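Local coordinates for uncharacterized protein Atu2452 (Agrobacterium tumefaciens, PDB 2R8B) that is of unknown function but is probably a hydrolase of the dienelactone hydrolase family, built on the alpha/beta-hydrolase fold, at residues 50-55 / 93-98; 65-70 / 89-94; 155-160 / 176-181; 168-173 / 241-246. All blocks are in the same frame, centred on the assembly; numbering follows the deposited sequence.

Contact 1 (50-55 / 93-98); sequences SYFHKS and SPVGDV
Phe52, His53 and Lys54 pair with Ser93, Pro94 and Val95 to add the antiparallel outermost strand 53-56 to strand 90-94 of the mixed sheet. Lys54 and Ser93 form the hydrogen-bonded pair: Lys54 N reaches Ser93 O at 2.7 Å, and Ser93 N reaches Lys54 O at 2.9 Å, the straighter of the two at 168°. Val95 N closes the ladder on Phe52 O at 3.1 Å. The close-packed part centres on buried Pro94 and Tyr51 and on the non-hydrogen-bonded pair between these bonds, where His53 CB meets Pro94 CA at 3.3 Å. With CG placed between its backbone N and carbonyl carbon (chi1 63°), His53 swings its imidazole away from strand 90-94 and over its own segment. There ND1 donates to Tyr51 O at 2.8 Å, an acceptor lying in the ring plane, and this bond fixes the ring's rotation. Tyr51 lays CB against Pro94 CB at 3.7 Å under helix 117-138, where Phe130 meets its ring edge-to-face and Lys126 makes a cation-pi contact. Asp97 approaches the same ring obliquely, its carboxylate tilted 53° from it, with weak, long ion pairs to Lys126 and Arg122. The other side is looser. Exposed Phe52 touches mainly through CB, 3.7 Å from Val95 CG1, which also nears the edge of its ring; exposed Lys54 carries its bent chain off from the partner strand. Backbone N-H and C=O groups thus supply the polar link, while His53 ND1 spends its hydrogen within its own segment, not across the contact.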
loop_
_atom_site.group_PDB
_atom_site.type_symbol
_atom_site.label_atom_id
_atom_site.label_comp_id
_atom_site.label_asym_id
_atom_site.label_seq_id
_atom_site.Cartn_x
_atom_site.Cartn_y
_atom_site.Cartn_z
ATOM N N SER A 50 -5.441 -7.814 14.359
ATOM C CA SER A 50 -6.328 -8.593 13.480
ATOM C C SER A 50 -5.566 -9.349 12.388
ATOM O O SER A 50 -5.996 -10.397 11.946
ATOM C CB SER A 50 -7.539 -7.781 12.955
ATOM O OG SER A 50 -7.211 -6.753 12.015
ATOM N N TYR A 51 -4.426 -8.822 11.966
ATOM C CA TYR A 51 -3.504 -9.578 11.146
ATOM C C TYR A 51 -2.357 -9.927 12.059
ATOM O O TYR A 51 -2.025 -9.169 12.996
ATOM C CB TYR A 51 -2.944 -8.733 9.996
ATOM C CG TYR A 51 -3.938 -8.300 8.919
ATOM C CD1 TYR A 51 -4.243 -9.129 7.831
ATOM C CD2 TYR A 51 -4.537 -7.042 8.971
ATOM C CE1 TYR A 51 -5.137 -8.719 6.843
ATOM C CE2 TYR A 51 -5.430 -6.627 8.005
ATOM C CZ TYR A 51 -5.730 -7.466 6.940
ATOM O OH TYR A 51 -6.633 -7.024 5.996
ATOM N N PHE A 52 -1.757 -11.075 11.786
ATOM C CA PHE A 52 -0.447 -11.388 12.302
ATOM C C PHE A 52 0.514 -10.406 11.678
ATOM O O PHE A 52 0.426 -10.115 10.508
ATOM C CB PHE A 52 -0.037 -12.805 11.909
ATOM C CG PHE A 52 1.222 -13.257 12.585
ATOM C CD1 PHE A 52 1.185 -13.724 13.921
ATOM C CD2 PHE A 52 2.464 -13.149 11.929
ATOM C CE1 PHE A 52 2.355 -14.108 14.580
ATOM C CE2 PHE A 52 3.649 -13.544 12.584
ATOM C CZ PHE A 52 3.588 -14.022 13.916
ATOM N N HIS A 53 1.434 -9.862 12.444
ATOM C CA HIS A 53 2.293 -8.838 11.856
ATOM C C HIS A 53 3.569 -8.627 12.648
ATOM O O HIS A 53 3.622 -8.958 13.821
ATOM C CB HIS A 53 1.521 -7.515 11.728
ATOM C CG HIS A 53 1.081 -6.924 13.036
ATOM N ND1 HIS A 53 -0.064 -7.325 13.685
ATOM C CD2 HIS A 53 1.612 -5.931 13.793
ATOM C CE1 HIS A 53 -0.207 -6.619 14.797
ATOM N NE2 HIS A 53 0.797 -5.769 14.888
ATOM N N LYS A 54 4.599 -8.087 12.010
ATOM C CA LYS A 54 5.683 -7.472 12.776
ATOM C C LYS A 54 5.307 -6.026 13.198
ATOM O O LYS A 54 4.529 -5.349 12.498
ATOM C CB LYS A 54 6.979 -7.471 11.960
ATOM C CG LYS A 54 7.749 -8.771 12.011
ATOM C CD LYS A 54 9.223 -8.557 12.425
ATOM C CE LYS A 54 9.983 -9.891 12.477
ATOM N NZ LYS A 54 9.735 -10.598 13.760
ATOM N N SER A 55 5.859 -5.552 14.325
ATOM C CA SER A 55 5.748 -4.132 14.701
ATOM C C SER A 55 6.985 -3.547 15.376
ATOM O O SER A 55 7.696 -4.236 16.102
ATOM C CB SER A 55 4.515 -3.884 15.572
ATOM O OG SER A 55 4.466 -4.802 16.644
ATOM N N SER A 93 3.931 -4.181 9.930
ATOM C CA SER A 93 4.064 -4.988 8.717
ATOM C C SER A 93 3.412 -6.370 8.854
ATOM O O SER A 93 3.981 -7.282 9.459
ATOM C CB SER A 93 5.533 -5.079 8.302
ATOM O OG SER A 93 5.775 -6.253 7.566
ATOM N N PRO A 94 2.199 -6.508 8.295
ATOM C CA PRO A 94 1.400 -7.710 8.414
ATOM C C PRO A 94 1.686 -8.697 7.306
ATOM O O PRO A 94 2.078 -8.289 6.177
ATOM C CB PRO A 94 -0.030 -7.191 8.251
ATOM C CG PRO A 94 0.109 -5.858 7.533
ATOM C CD PRO A 94 1.529 -5.475 7.483
ATOM N N VAL A 95 1.481 -9.975 7.616
ATOM C CA VAL A 95 1.407 -11.025 6.589
ATOM C C VAL A 95 -0.054 -11.122 6.165
ATOM O O VAL A 95 -0.934 -11.093 7.024
ATOM C CB VAL A 95 1.903 -12.403 7.123
ATOM C CG1 VAL A 95 1.069 -12.856 8.349
ATOM C CG2 VAL A 95 1.953 -13.465 5.999
ATOM N N GLY A 96 -0.316 -11.207 4.865
ATOM C CA GLY A 96 -1.687 -11.360 4.372
ATOM C C GLY A 96 -2.424 -12.603 4.865
ATOM O O GLY A 96 -1.819 -13.579 5.299
ATOM N N ASP A 97 -3.742 -12.566 4.784
ATOM C CA ASP A 97 -4.563 -13.583 5.415
ATOM C C ASP A 97 -5.141 -14.584 4.446
ATOM O O ASP A 97 -5.966 -15.405 4.831
ATOM C CB ASP A 97 -5.694 -12.929 6.199
ATOM C CG ASP A 97 -6.543 -12.001 5.351
ATOM O OD1 ASP A 97 -7.523 -11.445 5.897
ATOM O OD2 ASP A 97 -6.235 -11.808 4.151
ATOM N N VAL A 98 -4.730 -14.510 3.186
ATOM C CA VAL A 98 -5.146 -15.503 2.201
ATOM C C VAL A 98 -3.901 -16.293 1.805
ATOM O O VAL A 98 -2.829 -15.723 1.636
ATOM C CB VAL A 98 -5.799 -14.834 0.959
ATOM C CG1 VAL A 98 -6.442 -15.884 0.061
ATOM C CG2 VAL A 98 -6.819 -13.775 1.377
#

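Contact 2 (65-70 / 89-94); sequences FVLLHG and ATILSP
The Phe65 ring is approached obliquely by Ile91 CG1, which touches Phe65 CB at 3.9 Å, and the His69 imidazole turns its edge to Pro94; Leu67 CG, from the same strand as Phe65, covers one face of the phenyl ring, offset toward the rim. Both rings belong to strand 64-68 and the loop after it, in the beta-alpha-beta unit of strand 64-68, helix 75-85 and strand 90-94, whose two strands are parallel neighbours in the alpha/beta-hydrolase-like sheet. Three backbone bonds knit them. Phe65 N donates to Thr90 O at 2.8 Å, almost straight at 174°, Phe65 O receives Leu92 N at 2.9 Å, and Leu67 N reaches Leu92 O at 3.1 Å. Leu67 and Ile91 touch helix 75-85, while Phe65 touches Leu86 just after it; Leu67 CD1 meets Ile91 CG2 at 3.9 Å, the side chains crossing at a slant. On the other face, CG anti to the backbone N (chi1 -168°) lays Leu92 alongside Val66 and brings its CD2 to Val66 CG2 at 3.8 Å. Helix 117-138 covers that side through Phe130 and Asn134, against Leu92. Near the strand ends Leu68 CD2 touches Pro94 CG at 3.7 Å. Past it, His69 ND1 makes a weak, bent bond to Pro94 O, 3.3 Å long and 130° at the hydrogen.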
loop_
_atom_site.group_PDB
_atom_site.type_symbol
_atom_site.label_atom_id
_atom_site.label_comp_id
_atom_site.label_asym_id
_atom_site.label_seq_id
_atom_site.Cartn_x
_atom_site.Cartn_y
_atom_site.Cartn_z
ATOM N N PHE A 65 3.646 3.749 9.801
ATOM C CA PHE A 65 4.078 3.307 8.505
ATOM C C PHE A 65 3.605 1.877 8.332
ATOM O O PHE A 65 4.109 0.977 8.999
ATOM C CB PHE A 65 5.584 3.351 8.407
ATOM C CG PHE A 65 6.086 3.353 7.013
ATOM C CD1 PHE A 65 5.237 3.124 5.953
ATOM C CD2 PHE A 65 7.409 3.583 6.753
ATOM C CE1 PHE A 65 5.709 3.143 4.661
ATOM C CE2 PHE A 65 7.893 3.597 5.459
ATOM C CZ PHE A 65 7.053 3.380 4.418
ATOM N N VAL A 66 2.636 1.648 7.457
ATOM C CA VAL A 66 2.199 0.279 7.196
ATOM C C VAL A 66 2.717 -0.164 5.831
ATOM O O VAL A 66 2.682 0.615 4.884
ATOM C CB VAL A 66 0.669 0.098 7.394
ATOM C CG1 VAL A 66 -0.096 1.203 6.748
ATOM C CG2 VAL A 66 0.204 -1.244 6.883
ATOM N N LEU A 67 3.271 -1.381 5.768
ATOM C CA LEU A 67 3.906 -1.891 4.546
ATOM C C LEU A 67 3.373 -3.253 4.254
ATOM O O LEU A 67 3.316 -4.112 5.129
ATOM C CB LEU A 67 5.413 -1.999 4.668
ATOM C CG LEU A 67 6.235 -0.836 5.216
ATOM C CD1 LEU A 67 6.435 -1.051 6.694
ATOM C CD2 LEU A 67 7.572 -0.795 4.496
ATOM N N LEU A 68 3.022 -3.454 2.992
ATOM C CA LEU A 68 2.259 -4.587 2.561
ATOM C C LEU A 68 2.987 -5.365 1.441
ATOM O O LEU A 68 3.141 -4.868 0.329
ATOM C CB LEU A 68 0.915 -4.038 2.106
ATOM C CG LEU A 68 0.274 -3.179 3.192
ATOM C CD1 LEU A 68 -0.902 -2.392 2.678
ATOM C CD2 LEU A 68 -0.162 -4.077 4.289
ATOM N N HIS A 69 3.422 -6.584 1.753
ATOM C CA HIS A 69 4.226 -7.404 0.864
ATOM C C HIS A 69 3.478 -7.775 -0.420
ATOM O O HIS A 69 2.258 -7.672 -0.470
ATOM C CB HIS A 69 4.624 -8.690 1.575
ATOM C CG HIS A 69 3.458 -9.547 1.947
ATOM N ND1 HIS A 69 2.932 -9.575 3.222
ATOM C CD2 HIS A 69 2.707 -10.398 1.213
ATOM C CE1 HIS A 69 1.906 -10.407 3.257
ATOM N NE2 HIS A 69 1.747 -10.918 2.049
ATOM N N GLY A 70 4.219 -8.214 -1.442
ATOM C CA GLY A 70 3.625 -8.762 -2.647
ATOM C C GLY A 70 3.143 -10.184 -2.402
ATOM O O GLY A 70 3.390 -10.762 -1.337
ATOM N N ALA A 89 9.357 6.299 12.745
ATOM C CA ALA A 89 7.946 6.078 12.511
ATOM C C ALA A 89 7.622 4.855 13.321
ATOM O O ALA A 89 8.516 4.043 13.576
ATOM C CB ALA A 89 7.680 5.826 11.017
ATOM N N THR A 90 6.372 4.726 13.750
ATOM C CA THR A 90 5.962 3.454 14.289
ATOM C C THR A 90 5.682 2.561 13.095
ATOM O O THR A 90 5.076 3.001 12.129
ATOM C CB THR A 90 4.835 3.508 15.392
ATOM O OG1 THR A 90 3.894 2.461 15.135
ATOM C CG2 THR A 90 4.154 4.949 15.582
ATOM N N ILE A 91 6.204 1.336 13.110
ATOM C CA ILE A 91 6.229 0.532 11.882
ATOM C C ILE A 91 5.489 -0.753 11.985
ATOM O O ILE A 91 5.681 -1.553 12.900
ATOM C CB ILE A 91 7.647 0.253 11.370
ATOM C CG1 ILE A 91 8.138 1.480 10.629
ATOM C CG2 ILE A 91 7.665 -0.903 10.353
ATOM C CD1 ILE A 91 9.579 1.705 10.826
ATOM N N LEU A 92 4.692 -1.000 10.978
ATOM C CA LEU A 92 3.729 -2.031 11.084
ATOM C C LEU A 92 3.713 -2.884 9.809
ATOM O O LEU A 92 3.543 -2.378 8.713
ATOM C CB LEU A 92 2.429 -1.308 11.348
ATOM C CG LEU A 92 1.303 -2.184 11.787
ATOM C CD1 LEU A 92 0.416 -1.343 12.637
ATOM C CD2 LEU A 92 0.641 -2.570 10.451
ATOM N N SER A 93 3.931 -4.181 9.930
ATOM C CA SER A 93 4.064 -4.988 8.717
ATOM C C SER A 93 3.412 -6.370 8.854
ATOM O O SER A 93 3.981 -7.282 9.459
ATOM C CB SER A 93 5.533 -5.079 8.302
ATOM O OG SER A 93 5.775 -6.253 7.566
ATOM N N PRO A 94 2.199 -6.508 8.295
ATOM C CA PRO A 94 1.400 -7.710 8.414
ATOM C C PRO A 94 1.686 -8.697 7.306
ATOM O O PRO A 94 2.078 -8.289 6.177
ATOM C CB PRO A 94 -0.030 -7.191 8.251
ATOM C CG PRO A 94 0.109 -5.858 7.533
ATOM C CD PRO A 94 1.529 -5.475 7.483
#

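Contact 3 (155-160 / 176-181); sequences LANVLI and IPFEPK
The Asn157 amide is held at ND2 by a hydrogen bond to Thr124 OG1 on helix 117-138, and its other end faces segment 176-181: OD1 comes within 3.6 Å of Phe178 CZ, a polar atom against a ring carbon, with the amide plane standing almost perpendicular to the ring at 89°. Asn157 extends toward the loop because its CG lies anti to the backbone N (chi1 -161°). Within its own segment the Phe178 ring carries Ile176 CG2 over the centre of one face, 3.7 Å above the plane. Ile176 also turns its far end to the helix, where CD1 meets Ala156 CB at 4.0 Å. In an alpha/beta-hydrolase-like fold this is the helix after the probable nucleophile elbow, helix 150-161, packed against the irregular segment 176-181 that follows strand 168-172. One helical turn beyond Ala156, Ile160 contributes the largest part of the helix side on two branches. Its CD1 meets Pro180 CB at 3.8 Å, the two side chains crossing at a slant, whereas CG2 is approached by Lys181 CE at 3.9 Å, nearly at right angles. Lys181 folds back to get there, bent at three successive torsions, and its NZ makes a weak, long ion pair with Glu161. Around the loop side, Ile176 and Pro180 also touch helix 204-217, through Leu210 and Ser213, and Phe178 reaches Met117.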
loop_
_atom_site.group_PDB
_atom_site.type_symbol
_atom_site.label_atom_id
_atom_site.label_comp_id
_atom_site.label_asym_id
_atom_site.label_seq_id
_atom_site.Cartn_x
_atom_site.Cartn_y
_atom_site.Cartn_z
ATOM N N LEU A 155 -3.793 -1.550 -0.849
ATOM C CA LEU A 155 -3.551 -0.221 -0.338
ATOM C C LEU A 155 -4.254 0.785 -1.239
ATOM O O LEU A 155 -4.911 1.712 -0.756
ATOM C CB LEU A 155 -2.048 0.020 -0.225
ATOM C CG LEU A 155 -1.536 1.397 0.166
ATOM C CD1 LEU A 155 -2.139 1.886 1.515
ATOM C CD2 LEU A 155 0.024 1.427 0.171
ATOM N N ALA A 156 -4.140 0.598 -2.556
ATOM C CA ALA A 156 -4.865 1.431 -3.478
ATOM C C ALA A 156 -6.357 1.412 -3.163
ATOM O O ALA A 156 -6.962 2.478 -3.047
ATOM C CB ALA A 156 -4.623 1.008 -4.803
ATOM N N ASN A 157 -6.972 0.244 -2.969
ATOM C CA ASN A 157 -8.433 0.198 -2.670
ATOM C C ASN A 157 -8.768 0.948 -1.349
ATOM O O ASN A 157 -9.836 1.614 -1.239
ATOM C CB ASN A 157 -8.974 -1.233 -2.664
ATOM C CG ASN A 157 -10.514 -1.295 -2.833
ATOM O OD1 ASN A 157 -11.069 -0.799 -3.818
ATOM N ND2 ASN A 157 -11.199 -1.934 -1.888
ATOM N N VAL A 158 -7.869 0.899 -0.361
ATOM C CA VAL A 158 -8.102 1.705 0.834
ATOM C C VAL A 158 -8.118 3.198 0.500
ATOM O O VAL A 158 -9.042 3.905 0.894
ATOM C CB VAL A 158 -7.106 1.469 1.942
ATOM C CG1 VAL A 158 -7.497 2.367 3.092
ATOM C CG2 VAL A 158 -7.087 -0.009 2.411
ATOM N N LEU A 159 -7.115 3.670 -0.243
ATOM C CA LEU A 159 -7.104 5.040 -0.779
ATOM C C LEU A 159 -8.410 5.444 -1.431
ATOM O O LEU A 159 -8.814 6.615 -1.364
ATOM C CB LEU A 159 -6.009 5.174 -1.822
ATOM C CG LEU A 159 -4.620 4.893 -1.251
ATOM C CD1 LEU A 159 -3.554 5.068 -2.339
ATOM C CD2 LEU A 159 -4.291 5.740 -0.020
ATOM N N ILE A 160 -9.058 4.477 -2.094
ATOM C CA ILE A 160 -10.346 4.679 -2.743
ATOM C C ILE A 160 -11.544 4.646 -1.808
ATOM O O ILE A 160 -12.476 5.438 -1.978
ATOM C CB ILE A 160 -10.540 3.651 -3.849
ATOM C CG1 ILE A 160 -9.666 4.022 -5.051
ATOM C CG2 ILE A 160 -11.965 3.605 -4.286
ATOM C CD1 ILE A 160 -9.207 2.807 -5.863
ATOM N N ILE A 176 -5.001 -2.038 -10.929
ATOM C CA ILE A 176 -6.418 -1.896 -10.567
ATOM C C ILE A 176 -7.206 -1.967 -11.851
ATOM O O ILE A 176 -7.000 -1.128 -12.728
ATOM C CB ILE A 176 -6.692 -0.576 -9.823
ATOM C CG1 ILE A 176 -5.980 -0.564 -8.465
ATOM C CG2 ILE A 176 -8.138 -0.367 -9.615
ATOM C CD1 ILE A 176 -6.744 -1.192 -7.352
ATOM N N PRO A 177 -8.078 -2.993 -11.974
ATOM C CA PRO A 177 -8.861 -3.393 -13.198
ATOM C C PRO A 177 -10.182 -2.680 -13.424
ATOM O O PRO A 177 -10.732 -2.677 -14.554
ATOM C CB PRO A 177 -9.162 -4.879 -12.961
ATOM C CG PRO A 177 -9.172 -5.015 -11.409
ATOM C CD PRO A 177 -8.297 -3.910 -10.832
ATOM N N PHE A 178 -10.707 -2.113 -12.351
ATOM C CA PHE A 178 -12.048 -1.570 -12.383
ATOM C C PHE A 178 -11.889 -0.057 -12.371
ATOM O O PHE A 178 -10.790 0.441 -12.253
ATOM C CB PHE A 178 -12.851 -2.082 -11.188
ATOM C CG PHE A 178 -12.201 -1.813 -9.840
ATOM C CD1 PHE A 178 -12.363 -0.596 -9.199
ATOM C CD2 PHE A 178 -11.458 -2.788 -9.201
ATOM C CE1 PHE A 178 -11.774 -0.353 -7.979
ATOM C CE2 PHE A 178 -10.882 -2.551 -7.956
ATOM C CZ PHE A 178 -11.035 -1.343 -7.350
ATOM N N GLU A 179 -12.979 0.672 -12.514
ATOM C CA GLU A 179 -12.918 2.129 -12.465
ATOM C C GLU A 179 -13.505 2.534 -11.149
ATOM O O GLU A 179 -14.685 2.264 -10.877
ATOM C CB GLU A 179 -13.708 2.794 -13.589
ATOM C CG GLU A 179 -13.212 2.425 -14.959
ATOM C CD GLU A 179 -14.072 3.017 -16.057
ATOM O OE1 GLU A 179 -15.286 3.264 -15.826
ATOM O OE2 GLU A 179 -13.522 3.245 -17.157
ATOM N N PRO A 180 -12.669 3.156 -10.314
ATOM C CA PRO A 180 -12.961 3.600 -8.974
ATOM C C PRO A 180 -13.960 4.715 -9.029
ATOM O O PRO A 180 -13.875 5.589 -9.908
ATOM C CB PRO A 180 -11.638 4.140 -8.528
ATOM C CG PRO A 180 -10.686 3.382 -9.385
ATOM C CD PRO A 180 -11.277 3.409 -10.676
ATOM N N LYS A 181 -14.931 4.650 -8.128
ATOM C CA LYS A 181 -15.811 5.783 -7.916
ATOM C C LYS A 181 -14.966 6.715 -7.071
ATOM O O LYS A 181 -14.176 6.257 -6.251
ATOM C CB LYS A 181 -17.167 5.416 -7.255
ATOM C CG LYS A 181 -17.212 4.060 -6.495
ATOM C CD LYS A 181 -16.220 3.932 -5.250
ATOM C CE LYS A 181 -15.549 2.524 -5.224
ATOM N NZ LYS A 181 -14.859 2.143 -6.517
#

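Contact 4 (168-173 / 241-246); sequences AAVLMH and RGFLAA
The last helix of the alpha/beta-hydrolase-like fold, 234-244, packs here over the central mixed sheet at strand 168-172. Phe243 leads: its CG is anti to the backbone N (chi1 175°), which carries the ring to the strand, and three consecutive residues meet it obliquely. Ala168 CB lies 4.1 Å from Phe243 CE2, the backbone Ala169 O is 4.0 Å from that same CE2, and Val170 CG1 stands 4.2 Å from Phe243 CD2. Val170 and Phe243 run past one another in antiparallel sense, with CG1 meeting the ring at a slant. Leu244 adds a second apolar touch, its CD2 at 4.2 Å from Val170 CG1, which places that one methyl against both Phe243 and Leu244. Every residue in the contact is buried, and the two segments meet by van der Waals contact alone, with no polar bond between them. Alternation along the strand puts Ala168 and Val170 on the helix side, while Ala169 points to the other face and touches Leu159 of helix 150-161. On the helix side, strands 143-148 and 190-196 flank the contact: Leu244 and Ala168 touch Ile144, Val170 touches Leu146, and Phe243 packs on Leu192 while Arg190 makes a cation-pi contact with its ring.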
loop_
_atom_site.group_PDB
_atom_site.type_symbol
_atom_site.label_atom_id
_atom_site.label_comp_id
_atom_site.label_asym_id
_atom_site.label_seq_id
_atom_site.Cartn_x
_atom_site.Cartn_y
_atom_site.Cartn_z
ATOM N N ALA A 168 0.165 9.699 3.029
ATOM C CA ALA A 168 1.066 9.381 1.930
ATOM C C ALA A 168 0.985 7.918 1.566
ATOM O O ALA A 168 0.771 7.068 2.430
ATOM C CB ALA A 168 2.453 9.714 2.294
ATOM N N ALA A 169 1.160 7.602 0.294
ATOM C CA ALA A 169 1.152 6.200 -0.073
ATOM C C ALA A 169 2.121 5.923 -1.198
ATOM O O ALA A 169 2.212 6.710 -2.149
ATOM C CB ALA A 169 -0.252 5.764 -0.454
ATOM N N VAL A 170 2.879 4.837 -1.115
ATOM C CA VAL A 170 3.604 4.512 -2.317
ATOM C C VAL A 170 3.111 3.212 -2.887
ATOM O O VAL A 170 2.991 2.208 -2.180
ATOM C CB VAL A 170 5.140 4.681 -2.212
ATOM C CG1 VAL A 170 5.571 5.101 -0.827
ATOM C CG2 VAL A 170 5.875 3.473 -2.720
ATOM N N LEU A 171 2.719 3.253 -4.156
ATOM C CA LEU A 171 2.206 2.062 -4.806
ATOM C C LEU A 171 3.238 1.479 -5.751
ATOM O O LEU A 171 3.585 2.084 -6.756
ATOM C CB LEU A 171 0.927 2.397 -5.538
ATOM C CG LEU A 171 -0.128 3.110 -4.678
ATOM C CD1 LEU A 171 -1.296 3.511 -5.540
ATOM C CD2 LEU A 171 -0.614 2.265 -3.509
HETATM N N MSE A 172 3.764 0.312 -5.426
HETATM C CA MSE A 172 4.769 -0.265 -6.295
HETATM C C MSE A 172 4.162 -1.295 -7.224
HETATM O O MSE A 172 3.754 -2.367 -6.804
HETATM C CB MSE A 172 5.913 -0.797 -5.440
HETATM C CG MSE A 172 6.435 0.321 -4.581
HETATM SE SE MSE A 172 8.030 -0.150 -3.652
HETATM C CE MSE A 172 9.410 0.558 -4.888
ATOM N N HIS A 173 4.060 -0.937 -8.501
ATOM C CA HIS A 173 3.505 -1.822 -9.467
ATOM C C HIS A 173 2.099 -2.223 -9.022
ATOM O O HIS A 173 1.864 -3.381 -8.750
ATOM C CB HIS A 173 4.403 -3.049 -9.637
ATOM C CG HIS A 173 5.771 -2.719 -10.150
ATOM N ND1 HIS A 173 6.153 -2.922 -11.460
ATOM C CD2 HIS A 173 6.850 -2.188 -9.531
ATOM C CE1 HIS A 173 7.400 -2.526 -11.628
ATOM N NE2 HIS A 173 7.846 -2.076 -10.470
ATOM N N ARG A 241 12.822 6.896 -1.615
ATOM C CA ARG A 241 13.600 7.629 -0.638
ATOM C C ARG A 241 13.411 9.127 -0.733
ATOM O O ARG A 241 13.201 9.782 0.281
ATOM C CB ARG A 241 15.065 7.288 -0.751
ATOM C CG ARG A 241 15.471 6.261 0.190
ATOM C CD ARG A 241 16.967 6.378 0.356
ATOM N NE ARG A 241 17.522 6.148 -0.962
ATOM C CZ ARG A 241 17.903 4.954 -1.401
ATOM N NH1 ARG A 241 17.847 3.907 -0.573
ATOM N NH2 ARG A 241 18.353 4.820 -2.654
ATOM N N GLY A 242 13.517 9.675 -1.938
ATOM C CA GLY A 242 13.195 11.085 -2.158
ATOM C C GLY A 242 11.761 11.443 -1.754
ATOM O O GLY A 242 11.536 12.509 -1.171
ATOM N N PHE A 243 10.801 10.550 -2.017
ATOM C CA PHE A 243 9.388 10.837 -1.756
ATOM C C PHE A 243 9.072 10.924 -0.258
ATOM O O PHE A 243 8.520 11.917 0.201
ATOM C CB PHE A 243 8.491 9.820 -2.487
ATOM C CG PHE A 243 7.013 9.957 -2.190
ATOM C CD1 PHE A 243 6.224 10.847 -2.908
ATOM C CD2 PHE A 243 6.410 9.159 -1.199
ATOM C CE1 PHE A 243 4.844 10.955 -2.641
ATOM C CE2 PHE A 243 5.017 9.240 -0.908
ATOM C CZ PHE A 243 4.233 10.151 -1.610
ATOM N N LEU A 244 9.464 9.915 0.510
ATOM C CA LEU A 244 9.195 9.885 1.946
ATOM C C LEU A 244 10.094 10.748 2.788
ATOM O O LEU A 244 9.903 10.825 4.014
ATOM C CB LEU A 244 9.308 8.467 2.470
ATOM C CG LEU A 244 8.356 7.434 1.875
ATOM C CD1 LEU A 244 8.866 6.094 2.281
ATOM C CD2 LEU A 244 6.886 7.609 2.274
ATOM N N ALA A 245 11.087 11.387 2.171
ATOM C CA ALA A 245 12.021 12.250 2.935
ATOM C C ALA A 245 11.273 13.436 3.523
ATOM O O ALA A 245 11.677 13.965 4.524
ATOM C CB ALA A 245 13.211 12.715 2.083
ATOM N N ALA A 246 10.154 13.820 2.927
ATOM C CA ALA A 246 9.320 14.901 3.452
ATOM C C ALA A 246 8.712 14.554 4.795
ATOM O O ALA A 246 8.244 15.438 5.488
ATOM C CB ALA A 246 8.192 15.261 2.453
#

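Overall arrangement
Contacts 1, 2 and 4 all reach the central mixed sheet, and contact 3 binds a helix to a loop beside it. Contacts 1 and 2 share Ser93 and Pro94 of strand 90-94: one pairs it antiparallel with the outermost strand, partly buried, the other parallel with strand 64-68, wholly buried. Both rest on backbone hydrogen bonds, whereas contacts 3 and 4 are side-chain packing, largely apolar. Contact 4 is buried; contact 3 runs out to an exposed lysine. Leu155 of helix 150-161 touches both Leu68 and Leu171, joining contact 3 to contacts 2 and 4, and Phe65 meets Leu244 between contacts 2 and 4. Contacts 1 and 4 stand about 21 Å apart, centre to centre.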